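Local atomic coordinates of oligopeptide ABC transporter OppAIV (PDB entry 4GL8), a protein that probably binds oligopeptides outside the cytoplasmic membrane and hands them to an ABC transporter for uptake. Residues W101-S106 / N202-G207; A45-D50 / K122-S127. One frame throughout, in Å; residues are numbered along the deposited sequence.

Contact 1 of 2, residues W101-S106 / N202-G207; sequences WSDGVS and NMVVSG
Trp101 and Ser102 meet Val204, Val205 and Ser206 where two loops pass, with the CA atoms of Trp101 and Ser206 4.9 Å apart. Neither segment is helix or strand. Residues 101-104 form a type I beta turn, closed by a hydrogen bond from the Gly104 N to the Trp101 O. The Trp101 N also bonds to the Val105 O. The Ser102 side chain reaches over to the backbone of the other loop. Its OG accepts a hydrogen bond from the Val205 N, 2.8 Å away, with an angle of 157° at the hydrogen. A chi1 of 58° sets OG between its own backbone N and carbonyl carbon and turns it to that N-H. OG also lies 3.3 Å from the CB of Val204. The Trp101 CA sends a CH...O contact to the Val205 O at 3.4 Å. The six-membered part of the indole reaches the Val205-Ser206 peptide: its edge meets the Val205 C in plane, and CZ3 comes 3.6 Å from the Ser206 CB. The Ser206 OG is bound to the Leu62 N. Val204 puts its two methyls to separate uses. CG2 faces the Trp101 CB, while CG1 lies 3.8 Å from the Asp103 CG. The Asp103 OD2 is bound to His188 NE2, and the His188 ring also meets the indole. The contact thus joins the loop before helix 109-119 to the loop before strand 209-215. The indole lies on the next peptide and the Val204 methyls on the turn side. One hydroxyl pays for the Val205 N-H, and the rest is mostly apolar packing.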
loop_
_atom_site.group_PDB
_atom_site.type_symbol
_atom_site.label_atom_id
_atom_site.label_comp_id
_atom_site.label_asym_id
_atom_site.label_seq_id
_atom_site.Cartn_x
_atom_site.Cartn_y
_atom_site.Cartn_z
ATOM N N TRP A 101 -2.674 -11.380 24.106
ATOM C CA TRP A 101 -3.472 -11.686 22.931
ATOM C C TRP A 101 -4.929 -11.940 23.403
ATOM O O TRP A 101 -5.222 -11.967 24.596
ATOM C CB TRP A 101 -2.918 -12.923 22.202
ATOM C CG TRP A 101 -1.512 -12.804 21.684
ATOM C CD1 TRP A 101 -0.400 -13.362 22.229
ATOM C CD2 TRP A 101 -1.071 -12.098 20.524
ATOM N NE1 TRP A 101 0.704 -13.052 21.490
ATOM C CE2 TRP A 101 0.322 -12.270 20.435
ATOM C CE3 TRP A 101 -1.711 -11.336 19.558
ATOM C CZ2 TRP A 101 1.089 -11.701 19.424
ATOM C CZ3 TRP A 101 -0.939 -10.774 18.535
ATOM C CH2 TRP A 101 0.445 -10.965 18.482
ATOM N N SER A 102 -5.820 -12.149 22.447
ATOM C CA SER A 102 -7.246 -12.212 22.705
ATOM C C SER A 102 -7.688 -13.524 23.366
ATOM O O SER A 102 -8.802 -13.620 23.832
ATOM C CB SER A 102 -8.031 -11.966 21.419
ATOM O OG SER A 102 -7.676 -12.908 20.434
ATOM N N ASP A 103 -6.805 -14.518 23.388
ATOM C CA ASP A 103 -6.982 -15.719 24.191
ATOM C C ASP A 103 -6.273 -15.620 25.563
ATOM O O ASP A 103 -6.106 -16.628 26.227
ATOM C CB ASP A 103 -6.446 -16.927 23.425
ATOM C CG ASP A 103 -4.948 -16.821 23.119
ATOM O OD1 ASP A 103 -4.356 -15.757 23.331
ATOM O OD2 ASP A 103 -4.353 -17.796 22.648
ATOM N N GLY A 104 -5.831 -14.425 25.975
ATOM C CA GLY A 104 -5.175 -14.239 27.278
ATOM C C GLY A 104 -3.711 -14.627 27.390
ATOM O O GLY A 104 -3.110 -14.420 28.414
ATOM N N VAL A 105 -3.122 -15.183 26.340
ATOM C CA VAL A 105 -1.689 -15.477 26.319
ATOM C C VAL A 105 -0.887 -14.158 26.255
ATOM O O VAL A 105 -1.178 -13.279 25.434
ATOM C CB VAL A 105 -1.366 -16.422 25.139
ATOM C CG1 VAL A 105 0.138 -16.593 24.926
ATOM C CG2 VAL A 105 -2.037 -17.778 25.387
ATOM N N SER A 106 0.089 -14.007 27.148
ATOM C CA SER A 106 0.919 -12.791 27.210
ATOM C C SER A 106 1.709 -12.477 25.922
ATOM O O SER A 106 2.246 -13.366 25.290
ATOM C CB SER A 106 1.917 -12.887 28.376
ATOM O OG SER A 106 1.241 -12.625 29.600
ATOM N N ASN A 202 -9.896 -19.595 14.870
ATOM C CA ASN A 202 -8.512 -19.741 15.355
ATOM C C ASN A 202 -7.766 -18.445 15.577
ATOM O O ASN A 202 -6.916 -18.364 16.453
ATOM C CB ASN A 202 -7.716 -20.590 14.386
ATOM C CG ASN A 202 -8.333 -21.959 14.176
ATOM O OD1 ASN A 202 -8.821 -22.585 15.099
ATOM N ND2 ASN A 202 -8.309 -22.413 12.946
ATOM N N MET A 203 -8.059 -17.425 14.778
ATOM C CA MET A 203 -7.287 -16.191 14.866
ATOM C C MET A 203 -7.373 -15.591 16.267
ATOM O O MET A 203 -8.447 -15.495 16.813
ATOM C CB MET A 203 -7.795 -15.157 13.862
ATOM C CG MET A 203 -7.037 -13.858 13.991
ATOM S SD MET A 203 -7.495 -12.649 12.775
ATOM C CE MET A 203 -6.670 -13.286 11.306
ATOM N N VAL A 204 -6.248 -15.187 16.841
ATOM C CA VAL A 204 -6.265 -14.416 18.081
ATOM C C VAL A 204 -5.504 -13.170 17.768
ATOM O O VAL A 204 -4.647 -13.184 16.898
ATOM C CB VAL A 204 -5.615 -15.152 19.283
ATOM C CG1 VAL A 204 -6.362 -16.452 19.597
ATOM C CG2 VAL A 204 -4.134 -15.387 19.041
ATOM N N VAL A 205 -5.824 -12.081 18.457
ATOM C CA VAL A 205 -5.380 -10.758 18.020
ATOM C C VAL A 205 -4.925 -9.930 19.214
ATOM O O VAL A 205 -5.206 -10.277 20.360
ATOM C CB VAL A 205 -6.527 -9.991 17.299
ATOM C CG1 VAL A 205 -7.226 -10.876 16.267
ATOM C CG2 VAL A 205 -7.548 -9.464 18.296
ATOM N N SER A 206 -4.271 -8.807 18.912
ATOM C CA SER A 206 -3.736 -7.872 19.906
ATOM C C SER A 206 -4.444 -6.526 19.923
ATOM O O SER A 206 -4.244 -5.736 20.834
ATOM C CB SER A 206 -2.246 -7.626 19.616
ATOM O OG SER A 206 -2.079 -7.204 18.268
ATOM N N GLY A 207 -5.268 -6.249 18.921
ATOM C CA GLY A 207 -5.852 -4.905 18.755
ATOM C C GLY A 207 -7.296 -4.823 19.225
ATOM O O GLY A 207 -7.807 -5.745 19.864
#

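Contact 2 of 2, residues A45-D50 / K122-S127; sequences AQLIND and KETGSS
Leu47 lays one methyl, CD2, on Thr124. Leu47, Ser127 and Gln46 have the most surface buried by the contact. The Leu47 CD2 lies 3.3 Å from the Thr124 O and 3.9 Å from the Thr124 CG2, and the two side chains pass at a slant. Thr124 has its CG2 anti to the backbone N, which leaves that methyl facing the leucine. Gln46 takes part through its backbone. The Ser126 OG donates a hydrogen bond to the Gln46 O at 2.6 Å, with a C=O...OG angle of 168°, so the donor lies almost straight beyond the carbonyl oxygen. The same OG accepts from the Phe128 N, in the turn leading into helix 129-135. The amide end of Gln46 is held by Arg118 and Ser115. Ser127 OG accepts a bond from the Asn49 ND2 at 3.0 Å, and this OG lies 17° out of the Asn49 amide plane. A water adds a further bridge: it donates to the Leu47 O and accepts from the Ser127 N, 2.8 Å from each. The Asn49 backbone also hydrogen-bonds to the bound peptide, so the contact borders the ligand site. Asp50 N-caps helix 51-57. The contact thus joins the N-cap of helix 51-57 to the turn that leads into helix 129-135, beside the bound peptide of a family 5 solute-binding protein.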
loop_
_atom_site.group_PDB
_atom_site.type_symbol
_atom_site.label_atom_id
_atom_site.label_comp_id
_atom_site.label_asym_id
_atom_site.label_seq_id
_atom_site.Cartn_x
_atom_site.Cartn_y
_atom_site.Cartn_z
ATOM N N ALA A 45 -0.857 -10.728 8.435
ATOM C CA ALA A 45 -0.134 -9.462 8.304
ATOM C C ALA A 45 1.223 -9.613 7.644
ATOM O O ALA A 45 1.749 -8.637 7.068
ATOM C CB ALA A 45 0.024 -8.775 9.679
ATOM N N GLN A 46 1.794 -10.806 7.720
ATOM C CA GLN A 46 3.145 -11.026 7.200
ATOM C C GLN A 46 3.091 -11.424 5.736
ATOM O O GLN A 46 4.133 -11.520 5.096
ATOM C CB GLN A 46 3.893 -12.055 8.045
ATOM C CG GLN A 46 4.079 -11.579 9.477
ATOM C CD GLN A 46 5.016 -12.456 10.293
ATOM O OE1 GLN A 46 5.136 -13.657 10.056
ATOM N NE2 GLN A 46 5.718 -11.832 11.246
ATOM N N LEU A 47 1.878 -11.648 5.213
ATOM C CA LEU A 47 1.692 -11.981 3.802
ATOM C C LEU A 47 0.932 -10.885 3.053
ATOM O O LEU A 47 0.926 -10.883 1.853
ATOM C CB LEU A 47 0.932 -13.306 3.646
ATOM C CG LEU A 47 1.491 -14.543 4.353
ATOM C CD1 LEU A 47 0.578 -15.752 4.170
ATOM C CD2 LEU A 47 2.892 -14.906 3.867
ATOM N N ILE A 48 0.260 -9.981 3.745
ATOM C CA ILE A 48 -0.536 -8.933 3.069
ATOM C C ILE A 48 0.370 -7.962 2.352
ATOM O O ILE A 48 1.315 -7.470 2.950
ATOM C CB ILE A 48 -1.388 -8.132 4.088
ATOM C CG1 ILE A 48 -2.564 -8.970 4.563
ATOM C CG2 ILE A 48 -1.936 -6.853 3.475
ATOM C CD1 ILE A 48 -3.082 -8.533 5.908
ATOM N N ASN A 49 0.064 -7.651 1.098
ATOM C CA ASN A 49 0.821 -6.640 0.368
ATOM C C ASN A 49 -0.067 -5.611 -0.284
ATOM O O ASN A 49 0.365 -4.918 -1.200
ATOM C CB ASN A 49 1.717 -7.288 -0.682
ATOM C CG ASN A 49 0.941 -8.159 -1.660
ATOM O OD1 ASN A 49 -0.286 -8.011 -1.832
ATOM N ND2 ASN A 49 1.656 -9.105 -2.293
ATOM N N ASP A 50 -1.281 -5.480 0.233
ATOM C CA ASP A 50 -2.375 -4.769 -0.454
ATOM C C ASP A 50 -3.167 -3.942 0.547
ATOM O O ASP A 50 -3.187 -4.284 1.723
ATOM C CB ASP A 50 -3.283 -5.767 -1.165
ATOM C CG ASP A 50 -4.202 -6.468 -0.225
ATOM O OD1 ASP A 50 -3.789 -7.481 0.372
ATOM O OD2 ASP A 50 -5.344 -6.010 -0.090
ATOM N N LYS A 122 12.344 -18.175 4.718
ATOM C CA LYS A 122 12.067 -18.328 3.289
ATOM C C LYS A 122 10.755 -19.088 3.043
ATOM O O LYS A 122 9.986 -18.715 2.151
ATOM C CB LYS A 122 13.236 -19.042 2.619
ATOM C CG LYS A 122 13.412 -18.790 1.132
ATOM C CD LYS A 122 14.829 -19.192 0.688
ATOM C CE LYS A 122 15.871 -18.153 1.116
ATOM N NZ LYS A 122 17.287 -18.526 0.813
ATOM N N GLU A 123 10.458 -20.096 3.865
ATOM C CA GLU A 123 9.297 -20.978 3.620
ATOM C C GLU A 123 7.952 -20.286 3.780
ATOM O O GLU A 123 6.963 -20.731 3.207
ATOM C CB GLU A 123 9.347 -22.242 4.502
ATOM N N THR A 124 7.914 -19.195 4.539
ATOM C CA THR A 124 6.694 -18.383 4.716
ATOM C C THR A 124 6.228 -17.703 3.415
ATOM O O THR A 124 5.033 -17.401 3.241
ATOM C CB THR A 124 6.928 -17.289 5.786
ATOM O OG1 THR A 124 7.445 -17.881 6.992
ATOM C CG2 THR A 124 5.622 -16.532 6.116
ATOM N N GLY A 125 7.183 -17.413 2.533
ATOM C CA GLY A 125 6.891 -16.833 1.227
ATOM C C GLY A 125 6.305 -15.428 1.294
ATOM O O GLY A 125 5.522 -15.054 0.440
ATOM N N SER A 126 6.671 -14.652 2.310
ATOM C CA SER A 126 6.204 -13.263 2.391
ATOM C C SER A 126 6.789 -12.465 1.230
ATOM O O SER A 126 8.004 -12.405 1.081
ATOM C CB SER A 126 6.611 -12.603 3.710
ATOM O OG SER A 126 6.322 -11.184 3.646
ATOM N N SER A 127 5.927 -11.836 0.429
ATOM C CA SER A 127 6.396 -11.070 -0.720
ATOM C C SER A 127 6.988 -9.698 -0.304
ATOM O O SER A 127 7.510 -8.967 -1.151
ATOM C CB SER A 127 5.243 -10.860 -1.706
ATOM O OG SER A 127 4.308 -9.920 -1.167
HETATM O O HOH W 1 3.084 -11.992 0.491
#

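How the contacts relate
Both contacts join loop to loop, and both are partly buried. Contact 2 lies nearer the middle of the chain, about 14 Å from its centre against about 25 Å for contact 1. The two centres are about 20 Å apart and the nearest atoms about 7 Å, so the contacts do not touch. Helix 109-119 relates them: segment 101-106 precedes it and segment 122-127 follows it. In each, a serine hydroxyl bonds to the backbone of the partner loop, but it accepts in contact 1 and donates in contact 2. Contact 1 adds an indole and valine methyls. Contact 2 is more polar, with an amide and a water, and borders the bound peptide.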